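Local atomic coordinates of NDP-N-acetyl-D-galactosaminuronic acid dehydrogenase (Methanosarcina mazei Go1, PDB entry 3G79), a protein that probably oxidises UDP-N-acetyl-D-mannosamine to the corresponding uronic acid sugar nucleotide, using two molecules of NAD(+). Residues L36-P41 / G82-A87; R65-L70 / G76-I81; K89-C92 / S97-S100. All blocks are in the same frame, centred on the assembly; numbering follows the deposited sequence.

Contact 1: residues L36-P41 / G82-A87; sequences LFADAP and GKVVKA
Asp39 and Lys83 form a salt bridge between two neighbouring helices. Lys83 NZ reaches Asp39 OD2 at 2.5 Å, a short distance, and approaches on the syn lone pair, the side of the other carboxylate oxygen. Asp39 OD1 stands 3.9 Å from Lys83 NZ, and the ammonium is held through one oxygen. The two side chains cross at about a right angle. Lys83 is stretched out as far as CE and bends only at the last torsion (chi4 -72°), which turns NZ in to the carboxylate. Lys83 CD also lies beside Asp39 OD2, at 3.5 Å. Lys83 is exposed and Asp39 partly so, which puts the ion pair on the solvent side, while Ala38 and Val84 are buried.

Deeper in, Val84 supplies the apolar part. Val84 CG2 presses against the backbone of Ala38 and Asp39, 3.3 Å from Asp39 N, and touches Ala38 CB at 3.5 Å. Val84 CG1 is 4.0 Å from Ala38 CB. The small alanine lets the valine come this close to the main chain. Phe90 of strand 90-93 lies against both Ala38 and Val84. Lys89 NZ donates a hydrogen bond to Ala40 O.

Helices 30-39 and 77-86 thus pack side by side over one face of the sheet, against its parallel strands 45-49 and 90-93, an arrangement typical of a Rossmann-type NAD-binding domain.

Contact 2: residues R65-L70 / G76-I81; sequences RGESPL and GLEELI
Ile81 packs against the backbone of Gly66 and the side chain of Ser68. The branch methyl Ile81 CG2 lies 3.3 Å from both Gly66 CA and Gly66 C. The other arm ends in Ile81 CD1, which touches Ser68 CB at 3.6 Å. Ile81 CG1 stands anti to the carbonyl carbon (chi1 -58°), sending its arms to different loop residues. Leu77 adds a looser touch, CD2 to Ser68 CB at 4.2 Å. Shortening Ile81 to an alanine removes both arms and would probably open a gap against Gly66 and leave Ser68 CB without its nearest apolar neighbour here.

Past helix 59-63, Gly66 is where the chain leaves helical angles; its phi of 109° would jam a CB against the carbonyl oxygen of Arg65. The loop and helix 77-86 belong to the Rossmann-type NAD-binding domain, in the connection between parallel strands 45-49 and 90-93.

Across the two segments the polar groups come near without bonding. Gly66 O and Glu78 O, two acceptors, lie 3.3 Å apart. Glu78 bends at chi2 and lays its carboxylate beside Glu67, with OE2 at 3.5 Å from Glu67 CB. The two glutamates run side by side, their carboxylate planes 36° apart. Glu67 OE1 and Glu78 OE2 are 5.0 Å apart, like charges that probably repel mildly. Within 65-70, Glu67 OE2 faces the in-plane edge of the Arg65 guanidinium in a long salt bridge.

Contact 3: residues K89-C92 / S97-S100; sequences KFEC and SRIS
One pair, Glu91 and Arg98, carries the whole contact between 89-92 and 97-100. It is a salt bridge at the surface of the domain, and its geometry is loose. Arg98 NH2 donates to Glu91 OE1 at 3.3 Å, with an angle of 143° at the hydrogen. Arg98 NH1 donates to Glu91 OE2 at 3.4 Å, a little straighter at 156°. Both bonds are weak. The carboxylate and guanidinium planes are turned 62° apart, so the pair does not form a flat two-pronged clasp. The side chains cross at about a right angle. Glu91 reaches out fully extended, with CG anti to the backbone N, while Arg98 bends at chi2 and chi3 to bring its two terminal nitrogens to the acid. Both residues are partly exposed. Lys45 offers Glu91 OE2 a second positive charge, but as a long, weak ion pair.

The closer packing is on Leu47 of strand 45-49, which touches both side chains, so the ion pair probably passes over it. The backbone of Glu91 is hydrogen-bonded to Val46 and Gly48 of that strand. Phe90, next to Glu91 in the strand, is buried.

Strand 90-93 is the edge strand, within this chain, of the Rossmann-type sheet. The salt bridge joins it to the connection that leads on to strand 104-107, on the far side of strands 45-49 and 20-24 in the sheet order.

From the N terminus, contact 1 opens at the end of helix 30-39. The chain then runs through strand 45-49 and helix 59-63 into the loop 65-70. Contact 2 closes first, when 76-81 starts helix 77-86. Contact 1 closes next, on the last turns of the same helix, so contact 2 is enclosed within its loop. The two touch where Leu80 packs on Leu36 and Asp39. Contact 3 follows in series, a short loop from strand 90-93 to the 3-10 turn. Val84 O and Lys89 N probably share a hydrogen bond, joining contacts 1 and 3. Contacts 2 and 3 do not touch. Together the three tie helices, loop and edge strand at one side of the NAD-binding domain.

Contact 1: residues L36-P41 / G82-A87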
ATOM      1  N   LEU A  36      18.286 -18.705 -23.863  1.00 32.49           N
ATOM      2  CA  LEU A  36      19.003 -18.545 -22.619  1.00 32.03           C
ATOM      3  C   LEU A  36      19.336 -19.922 -22.019  1.00 31.09           C
ATOM      4  O   LEU A  36      20.482 -20.160 -21.595  1.00 31.50           O
ATOM      5  CB  LEU A  36      18.159 -17.717 -21.647  1.00 33.10           C
ATOM      6  CG  LEU A  36      18.417 -16.241 -21.329  1.00 30.57           C
ATOM      7  CD1 LEU A  36      19.507 -15.619 -22.147  1.00 33.63           C
ATOM      8  CD2 LEU A  36      17.140 -15.450 -21.475  1.00 33.39           C
ATOM      9  N   PHE A  37      18.351 -20.827 -22.013  1.00 28.90           N
ATOM     10  CA  PHE A  37      18.577 -22.206 -21.581  1.00 27.79           C
ATOM     11  C   PHE A  37      19.734 -22.821 -22.372  1.00 28.14           C
ATOM     12  O   PHE A  37      20.613 -23.441 -21.788  1.00 29.36           O
ATOM     13  CB  PHE A  37      17.351 -23.085 -21.842  1.00 26.92           C
ATOM     14  CG  PHE A  37      16.184 -22.858 -20.914  1.00 29.35           C
ATOM     15  CD1 PHE A  37      16.369 -22.703 -19.534  1.00 25.21           C
ATOM     16  CD2 PHE A  37      14.874 -22.885 -21.429  1.00 25.10           C
ATOM     17  CE1 PHE A  37      15.258 -22.520 -18.686  1.00 29.50           C
ATOM     18  CE2 PHE A  37      13.763 -22.721 -20.600  1.00 29.28           C
ATOM     19  CZ  PHE A  37      13.953 -22.516 -19.221  1.00 24.96           C
ATOM     20  N   ALA A  38      19.740 -22.644 -23.697  1.00 26.99           N
ATOM     21  CA  ALA A  38      20.731 -23.319 -24.521  1.00 27.19           C
ATOM     22  C   ALA A  38      22.160 -22.759 -24.285  1.00 28.54           C
ATOM     23  O   ALA A  38      23.151 -23.471 -24.427  1.00 26.83           O
ATOM     24  CB  ALA A  38      20.320 -23.307 -26.030  1.00 26.40           C
ATOM     25  N   ASP A  39      22.251 -21.493 -23.878  1.00 30.96           N
ATOM     26  CA  ASP A  39      23.554 -20.880 -23.574  1.00 32.10           C
ATOM     27  C   ASP A  39      24.096 -21.307 -22.203  1.00 32.93           C
ATOM     28  O   ASP A  39      25.267 -21.159 -21.938  1.00 32.99           O
ATOM     29  CB  ASP A  39      23.472 -19.335 -23.636  1.00 31.81           C
ATOM     30  CG  ASP A  39      24.846 -18.683 -23.604  1.00 51.74           C
ATOM     31  OD1 ASP A  39      25.033 -17.709 -22.812  1.00 32.79           O
ATOM     32  OD2 ASP A  39      25.749 -19.172 -24.352  1.00 31.41           O
ATOM     33  N   ALA A  40      23.236 -21.816 -21.322  1.00 32.95           N
ATOM     34  CA  ALA A  40      23.693 -22.179 -20.013  1.00 32.60           C
ATOM     35  C   ALA A  40      24.571 -23.404 -20.160  1.00 33.02           C
ATOM     36  O   ALA A  40      24.107 -24.427 -20.625  1.00 33.66           O
ATOM     37  CB  ALA A  40      22.510 -22.445 -19.091  1.00 32.65           C
ATOM     38  N   PRO A  41      25.862 -23.299 -19.798  1.00 33.99           N
ATOM     39  CA  PRO A  41      26.656 -24.520 -19.819  1.00 34.47           C
ATOM     40  C   PRO A  41      25.994 -25.298 -18.715  1.00 35.37           C
ATOM     41  O   PRO A  41      25.385 -24.686 -17.852  1.00 37.18           O
ATOM     42  CB  PRO A  41      28.036 -24.055 -19.334  1.00 34.61           C
ATOM     43  CG  PRO A  41      27.977 -22.524 -19.265  1.00 37.57           C
ATOM     44  CD  PRO A  41      26.529 -22.219 -19.037  1.00 33.83           C
ATOM     45  N   GLY A  82      22.698 -16.729 -32.530  1.00 28.56           N
ATOM     46  CA  GLY A  82      23.838 -17.077 -33.388  1.00 28.96           C
ATOM     47  C   GLY A  82      24.830 -17.983 -32.686  1.00 29.19           C
ATOM     48  O   GLY A  82      25.326 -18.954 -33.268  1.00 28.08           O
ATOM     49  N   LYS A  83      25.055 -17.682 -31.410  1.00 30.63           N
ATOM     50  CA  LYS A  83      26.096 -18.293 -30.599  1.00 32.96           C
ATOM     51  C   LYS A  83      25.678 -19.714 -30.290  1.00 33.43           C
ATOM     52  O   LYS A  83      26.427 -20.669 -30.537  1.00 34.93           O
ATOM     53  CB  LYS A  83      26.265 -17.469 -29.297  1.00 34.46           C
ATOM     54  CG  LYS A  83      27.095 -18.097 -28.175  1.00 43.04           C
ATOM     55  CD  LYS A  83      27.068 -17.149 -26.949  1.00 36.24           C
ATOM     56  CE  LYS A  83      28.203 -17.445 -25.922  1.00 44.17           C
ATOM     57  NZ  LYS A  83      28.098 -18.710 -25.075  1.00 36.28           N
ATOM     58  N   VAL A  84      24.457 -19.822 -29.783  1.00 31.78           N
ATOM     59  CA  VAL A  84      23.827 -21.061 -29.381  1.00 30.53           C
ATOM     60  C   VAL A  84      23.618 -22.025 -30.585  1.00 30.77           C
ATOM     61  O   VAL A  84      23.896 -23.244 -30.505  1.00 29.53           O
ATOM     62  CB  VAL A  84      22.525 -20.643 -28.610  1.00 30.32           C
ATOM     63  CG1 VAL A  84      21.264 -21.136 -29.251  1.00 28.84           C
ATOM     64  CG2 VAL A  84      22.608 -20.960 -27.120  1.00 28.28           C
ATOM     65  N   VAL A  85      23.172 -21.467 -31.717  1.00 31.88           N
ATOM     66  CA  VAL A  85      23.015 -22.240 -32.942  1.00 32.70           C
ATOM     67  C   VAL A  85      24.398 -22.709 -33.418  1.00 34.49           C
ATOM     68  O   VAL A  85      24.597 -23.894 -33.738  1.00 33.75           O
ATOM     69  CB  VAL A  85      22.238 -21.441 -34.017  1.00 32.26           C
ATOM     70  CG1 VAL A  85      22.290 -22.120 -35.386  1.00 18.24           C
ATOM     71  CG2 VAL A  85      20.799 -21.239 -33.573  1.00 16.48           C
ATOM     72  N   LYS A  86      25.372 -21.804 -33.401  1.00 36.64           N
ATOM     73  CA  LYS A  86      26.724 -22.155 -33.873  1.00 38.11           C
ATOM     74  C   LYS A  86      27.340 -23.281 -33.019  1.00 38.15           C
ATOM     75  O   LYS A  86      28.093 -24.119 -33.536  1.00 38.15           O
ATOM     76  CB  LYS A  86      27.626 -20.911 -33.901  1.00 38.92           C
ATOM     77  CG  LYS A  86      29.124 -21.166 -34.008  1.00 61.32           C
ATOM     78  CD  LYS A  86      29.888 -19.891 -33.648  1.00 40.80           C
ATOM     79  CE  LYS A  86      31.405 -20.005 -33.930  1.00 61.98           C
ATOM     80  NZ  LYS A  86      31.767 -20.270 -35.369  1.00 40.73           N
ATOM     81  N   ALA A  87      27.021 -23.282 -31.721  1.00 37.46           N
ATOM     82  CA  ALA A  87      27.535 -24.270 -30.781  1.00 38.08           C
ATOM     83  C   ALA A  87      26.698 -25.552 -30.796  1.00 39.31           C
ATOM     84  O   ALA A  87      26.913 -26.474 -29.989  1.00 39.87           O
ATOM     85  CB  ALA A  87      27.568 -23.685 -29.368  1.00 38.25           C
TER

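Contact 2: residues R65-L70 / G76-I81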
ATOM      1  N   ARG A  65      19.420 -20.498 -38.874  1.00 44.95           N
ATOM      2  CA  ARG A  65      20.583 -19.803 -39.414  1.00 46.61           C
ATOM      3  C   ARG A  65      21.137 -18.850 -38.351  1.00 46.39           C
ATOM      4  O   ARG A  65      22.256 -18.344 -38.486  1.00 45.23           O
ATOM      5  CB  ARG A  65      20.246 -19.053 -40.716  1.00 48.23           C
ATOM      6  CG  ARG A  65      19.869 -19.952 -41.881  1.00 69.01           C
ATOM      7  CD  ARG A  65      19.638 -19.142 -43.145  1.00 50.53           C
ATOM      8  NE  ARG A  65      18.516 -19.677 -43.919  1.00 69.41           N
ATOM      9  CZ  ARG A  65      17.280 -19.177 -43.881  1.00 52.06           C
ATOM     10  NH1 ARG A  65      17.007 -18.115 -43.120  1.00 69.53           N
ATOM     11  NH2 ARG A  65      16.310 -19.735 -44.608  1.00 69.74           N
ATOM     12  N   GLY A  66      20.325 -18.596 -37.319  1.00 47.24           N
ATOM     13  CA  GLY A  66      20.725 -17.810 -36.166  1.00 48.31           C
ATOM     14  C   GLY A  66      20.117 -16.422 -36.025  1.00 49.75           C
ATOM     15  O   GLY A  66      20.805 -15.519 -35.537  1.00 49.40           O
ATOM     16  N   GLU A  67      18.833 -16.263 -36.389  1.00 51.51           N
ATOM     17  CA  GLU A  67      18.182 -14.932 -36.511  1.00 53.51           C
ATOM     18  C   GLU A  67      16.812 -14.852 -35.805  1.00 56.22           C
ATOM     19  O   GLU A  67      16.234 -15.899 -35.527  1.00 56.77           O
ATOM     20  CB  GLU A  67      18.032 -14.585 -38.000  1.00 53.12           C
ATOM     21  CG  GLU A  67      19.268 -14.940 -38.852  1.00 46.96           C
ATOM     22  CD  GLU A  67      18.975 -15.085 -40.347  1.00 53.00           C
ATOM     23  OE1 GLU A  67      19.939 -15.000 -41.136  1.00 47.02           O
ATOM     24  OE2 GLU A  67      17.808 -15.294 -40.743  1.00 46.86           O
ATOM     25  N   SER A  68      16.272 -13.643 -35.558  1.00 58.34           N
ATOM     26  CA  SER A  68      15.008 -13.486 -34.768  1.00 60.74           C
ATOM     27  C   SER A  68      13.696 -13.016 -35.525  1.00 63.70           C
ATOM     28  O   SER A  68      13.508 -13.420 -36.678  1.00 63.77           O
ATOM     29  CB  SER A  68      15.282 -12.752 -33.425  1.00 60.11           C
ATOM     30  OG  SER A  68      15.306 -11.335 -33.514  1.00 40.31           O
ATOM     31  N   PRO A  69      12.753 -12.255 -34.858  1.00 65.75           N
ATOM     32  CA  PRO A  69      11.628 -11.665 -35.601  1.00 66.58           C
ATOM     33  C   PRO A  69      11.674 -10.116 -35.672  1.00 68.33           C
ATOM     34  O   PRO A  69      12.733  -9.512 -35.923  1.00 68.64           O
ATOM     35  CB  PRO A  69      10.429 -12.075 -34.750  1.00 66.13           C
ATOM     36  CG  PRO A  69      10.952 -11.913 -33.312  1.00 62.66           C
ATOM     37  CD  PRO A  69      12.489 -12.136 -33.400  1.00 66.11           C
ATOM     38  N   LEU A  70      10.522  -9.492 -35.419  1.00 69.17           N
ATOM     39  CA  LEU A  70      10.315  -8.064 -35.680  1.00 69.81           C
ATOM     40  C   LEU A  70      10.728  -7.079 -34.562  1.00 69.42           C
ATOM     41  O   LEU A  70      10.285  -7.193 -33.414  1.00 68.47           O
ATOM     42  CB  LEU A  70       8.845  -7.840 -36.101  1.00 70.32           C
ATOM     43  CG  LEU A  70       8.440  -8.369 -37.493  1.00 75.87           C
ATOM     44  CD1 LEU A  70       7.003  -8.950 -37.558  1.00 70.50           C
ATOM     45  CD2 LEU A  70       8.646  -7.293 -38.560  1.00 70.68           C
ATOM     46  N   GLY A  76      21.238  -8.282 -28.054  1.00 53.45           N
ATOM     47  CA  GLY A  76      22.004  -9.491 -27.858  1.00 50.45           C
ATOM     48  C   GLY A  76      21.175 -10.676 -28.346  1.00 47.14           C
ATOM     49  O   GLY A  76      21.702 -11.788 -28.491  1.00 46.18           O
ATOM     50  N   LEU A  77      19.884 -10.447 -28.618  1.00 44.98           N
ATOM     51  CA  LEU A  77      19.013 -11.567 -28.969  1.00 43.86           C
ATOM     52  C   LEU A  77      19.548 -12.312 -30.176  1.00 43.50           C
ATOM     53  O   LEU A  77      19.911 -13.476 -30.057  1.00 44.74           O
ATOM     54  CB  LEU A  77      17.543 -11.172 -29.148  1.00 43.06           C
ATOM     55  CG  LEU A  77      16.621 -12.390 -29.407  1.00 56.10           C
ATOM     56  CD1 LEU A  77      16.921 -13.594 -28.491  1.00 41.92           C
ATOM     57  CD2 LEU A  77      15.148 -12.043 -29.319  1.00 41.88           C
ATOM     58  N   GLU A  78      19.649 -11.638 -31.311  1.00 42.18           N
ATOM     59  CA  GLU A  78      20.197 -12.253 -32.523  1.00 41.59           C
ATOM     60  C   GLU A  78      21.610 -12.842 -32.325  1.00 41.80           C
ATOM     61  O   GLU A  78      21.970 -13.849 -32.954  1.00 41.77           O
ATOM     62  CB  GLU A  78      20.168 -11.253 -33.683  1.00 40.60           C
ATOM     63  CG  GLU A  78      20.561 -11.868 -35.017  1.00 47.92           C
ATOM     64  CD  GLU A  78      19.625 -11.489 -36.175  1.00 41.40           C
ATOM     65  OE1 GLU A  78      18.525 -10.912 -35.937  1.00 47.99           O
ATOM     66  OE2 GLU A  78      20.002 -11.796 -37.321  1.00 47.72           O
ATOM     67  N   GLU A  79      22.406 -12.221 -31.450  1.00 41.36           N
ATOM     68  CA  GLU A  79      23.778 -12.700 -31.199  1.00 40.39           C
ATOM     69  C   GLU A  79      23.750 -13.952 -30.306  1.00 37.49           C
ATOM     70  O   GLU A  79      24.529 -14.881 -30.496  1.00 36.90           O
ATOM     71  CB  GLU A  79      24.661 -11.599 -30.593  1.00 41.45           C
ATOM     72  CG  GLU A  79      24.886 -10.375 -31.516  1.00 51.97           C
ATOM     73  CD  GLU A  79      23.782  -9.283 -31.414  1.00 43.21           C
ATOM     74  OE1 GLU A  79      24.067  -8.131 -31.827  1.00 52.10           O
ATOM     75  OE2 GLU A  79      22.646  -9.565 -30.939  1.00 51.68           O
ATOM     76  N   LEU A  80      22.826 -13.960 -29.351  1.00 34.80           N
ATOM     77  CA  LEU A  80      22.595 -15.116 -28.517  1.00 32.32           C
ATOM     78  C   LEU A  80      22.180 -16.340 -29.370  1.00 30.59           C
ATOM     79  O   LEU A  80      22.794 -17.395 -29.257  1.00 30.04           O
ATOM     80  CB  LEU A  80      21.566 -14.784 -27.434  1.00 31.15           C
ATOM     81  CG  LEU A  80      21.373 -15.836 -26.337  1.00 39.10           C
ATOM     82  CD1 LEU A  80      22.699 -16.363 -25.804  1.00 31.03           C
ATOM     83  CD2 LEU A  80      20.480 -15.310 -25.206  1.00 30.55           C
ATOM     84  N   ILE A  81      21.174 -16.169 -30.237  1.00 29.55           N
ATOM     85  CA  ILE A  81      20.738 -17.204 -31.182  1.00 28.14           C
ATOM     86  C   ILE A  81      21.924 -17.674 -32.015  1.00 28.49           C
ATOM     87  O   ILE A  81      22.173 -18.879 -32.152  1.00 28.86           O
ATOM     88  CB  ILE A  81      19.663 -16.672 -32.125  1.00 28.10           C
ATOM     89  CG1 ILE A  81      18.428 -16.152 -31.335  1.00 24.32           C
ATOM     90  CG2 ILE A  81      19.299 -17.751 -33.139  1.00 24.48           C
ATOM     91  CD1 ILE A  81      17.609 -15.112 -32.054  1.00 25.68           C
TER

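Contact 3: residues K89-C92 / S97-S100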
ATOM      1  N   LYS A  89      23.677 -26.039 -29.751  1.00 34.65           N
ATOM      2  CA  LYS A  89      22.886 -26.249 -28.522  1.00 33.59           C
ATOM      3  C   LYS A  89      21.389 -25.872 -28.667  1.00 33.59           C
ATOM      4  O   LYS A  89      20.579 -25.993 -27.713  1.00 33.32           O
ATOM      5  CB  LYS A  89      23.495 -25.467 -27.344  1.00 31.86           C
ATOM      6  CG  LYS A  89      24.842 -26.002 -26.897  1.00 29.39           C
ATOM      7  CD  LYS A  89      25.328 -25.271 -25.714  1.00 28.96           C
ATOM      8  CE  LYS A  89      24.826 -25.920 -24.448  1.00 28.75           C
ATOM      9  NZ  LYS A  89      25.133 -25.051 -23.270  1.00 28.16           N
ATOM     10  N   PHE A  90      21.037 -25.378 -29.842  1.00 32.99           N
ATOM     11  CA  PHE A  90      19.675 -24.986 -30.091  1.00 33.41           C
ATOM     12  C   PHE A  90      19.272 -25.291 -31.528  1.00 34.48           C
ATOM     13  O   PHE A  90      20.065 -25.148 -32.452  1.00 34.42           O
ATOM     14  CB  PHE A  90      19.481 -23.514 -29.776  1.00 32.61           C
ATOM     15  CG  PHE A  90      18.137 -22.991 -30.164  1.00 36.68           C
ATOM     16  CD1 PHE A  90      17.005 -23.296 -29.413  1.00 32.94           C
ATOM     17  CD2 PHE A  90      17.981 -22.210 -31.302  1.00 33.66           C
ATOM     18  CE1 PHE A  90      15.766 -22.829 -29.771  1.00 35.65           C
ATOM     19  CE2 PHE A  90      16.708 -21.723 -31.651  1.00 36.90           C
ATOM     20  CZ  PHE A  90      15.618 -22.047 -30.878  1.00 31.80           C
ATOM     21  N   GLU A  91      18.029 -25.720 -31.685  1.00 35.50           N
ATOM     22  CA  GLU A  91      17.474 -26.089 -32.974  1.00 36.62           C
ATOM     23  C   GLU A  91      15.973 -25.898 -32.885  1.00 35.98           C
ATOM     24  O   GLU A  91      15.366 -26.217 -31.861  1.00 36.02           O
ATOM     25  CB  GLU A  91      17.777 -27.552 -33.285  1.00 37.75           C
ATOM     26  CG  GLU A  91      17.274 -28.008 -34.645  1.00 51.32           C
ATOM     27  CD  GLU A  91      17.260 -29.521 -34.796  1.00 39.31           C
ATOM     28  OE1 GLU A  91      16.671 -30.013 -35.805  1.00 51.25           O
ATOM     29  OE2 GLU A  91      17.823 -30.205 -33.897  1.00 51.25           O
ATOM     30  N   CYS A  92      15.394 -25.359 -33.951  1.00 35.01           N
ATOM     31  CA  CYS A  92      13.955 -25.221 -34.080  1.00 34.28           C
ATOM     32  C   CYS A  92      13.439 -26.340 -34.987  1.00 33.59           C
ATOM     33  O   CYS A  92      14.001 -26.612 -36.056  1.00 33.28           O
ATOM     34  CB  CYS A  92      13.626 -23.843 -34.654  1.00 34.41           C
ATOM     35  SG  CYS A  92      11.901 -23.308 -34.579  1.00 38.34           S
ATOM     36  N   SER A  97       6.868 -34.625 -31.792  1.00 30.05           N
ATOM     37  CA  SER A  97       7.126 -35.988 -31.320  1.00 31.21           C
ATOM     38  C   SER A  97       8.409 -36.041 -30.526  1.00 32.44           C
ATOM     39  O   SER A  97       8.531 -36.821 -29.587  1.00 33.78           O
ATOM     40  CB  SER A  97       7.159 -37.000 -32.488  1.00 31.29           C
ATOM     41  OG  SER A  97       8.437 -37.048 -33.101  1.00 26.10           O
ATOM     42  N   ARG A  98       9.362 -35.204 -30.900  1.00 33.06           N
ATOM     43  CA  ARG A  98      10.631 -35.093 -30.168  1.00 34.38           C
ATOM     44  C   ARG A  98      10.549 -34.502 -28.744  1.00 33.41           C
ATOM     45  O   ARG A  98      11.567 -34.417 -28.040  1.00 33.39           O
ATOM     46  CB  ARG A  98      11.599 -34.216 -30.942  1.00 36.29           C
ATOM     47  CG  ARG A  98      11.972 -34.687 -32.285  1.00 47.74           C
ATOM     48  CD  ARG A  98      13.372 -34.176 -32.469  1.00 40.13           C
ATOM     49  NE  ARG A  98      13.648 -33.765 -33.825  1.00 48.58           N
ATOM     50  CZ  ARG A  98      14.725 -33.075 -34.185  1.00 42.68           C
ATOM     51  NH1 ARG A  98      15.645 -32.714 -33.267  1.00 47.69           N
ATOM     52  NH2 ARG A  98      14.868 -32.771 -35.485  1.00 49.01           N
ATOM     53  N   ILE A  99       9.380 -34.024 -28.346  1.00 32.85           N
ATOM     54  CA  ILE A  99       9.146 -33.705 -26.934  1.00 33.07           C
ATOM     55  C   ILE A  99       9.521 -34.967 -26.149  1.00 33.68           C
ATOM     56  O   ILE A  99      10.171 -34.917 -25.084  1.00 34.03           O
ATOM     57  CB  ILE A  99       7.660 -33.297 -26.680  1.00 32.72           C
ATOM     58  CG1 ILE A  99       7.388 -31.882 -27.225  1.00 20.89           C
ATOM     59  CG2 ILE A  99       7.280 -33.418 -25.202  1.00 19.86           C
ATOM     60  CD1 ILE A  99       5.919 -31.672 -27.562  1.00 32.19           C
ATOM     61  N   SER A 100       9.174 -36.112 -26.724  1.00 33.46           N
ATOM     62  CA  SER A 100       9.545 -37.369 -26.113  1.00 33.13           C
ATOM     63  C   SER A 100      10.989 -37.490 -25.650  1.00 32.68           C
ATOM     64  O   SER A 100      11.237 -38.203 -24.676  1.00 34.39           O
ATOM     65  CB  SER A 100       9.116 -38.556 -26.950  1.00 32.89           C
ATOM     66  OG  SER A 100       7.772 -38.863 -26.630  1.00 43.23           O
TER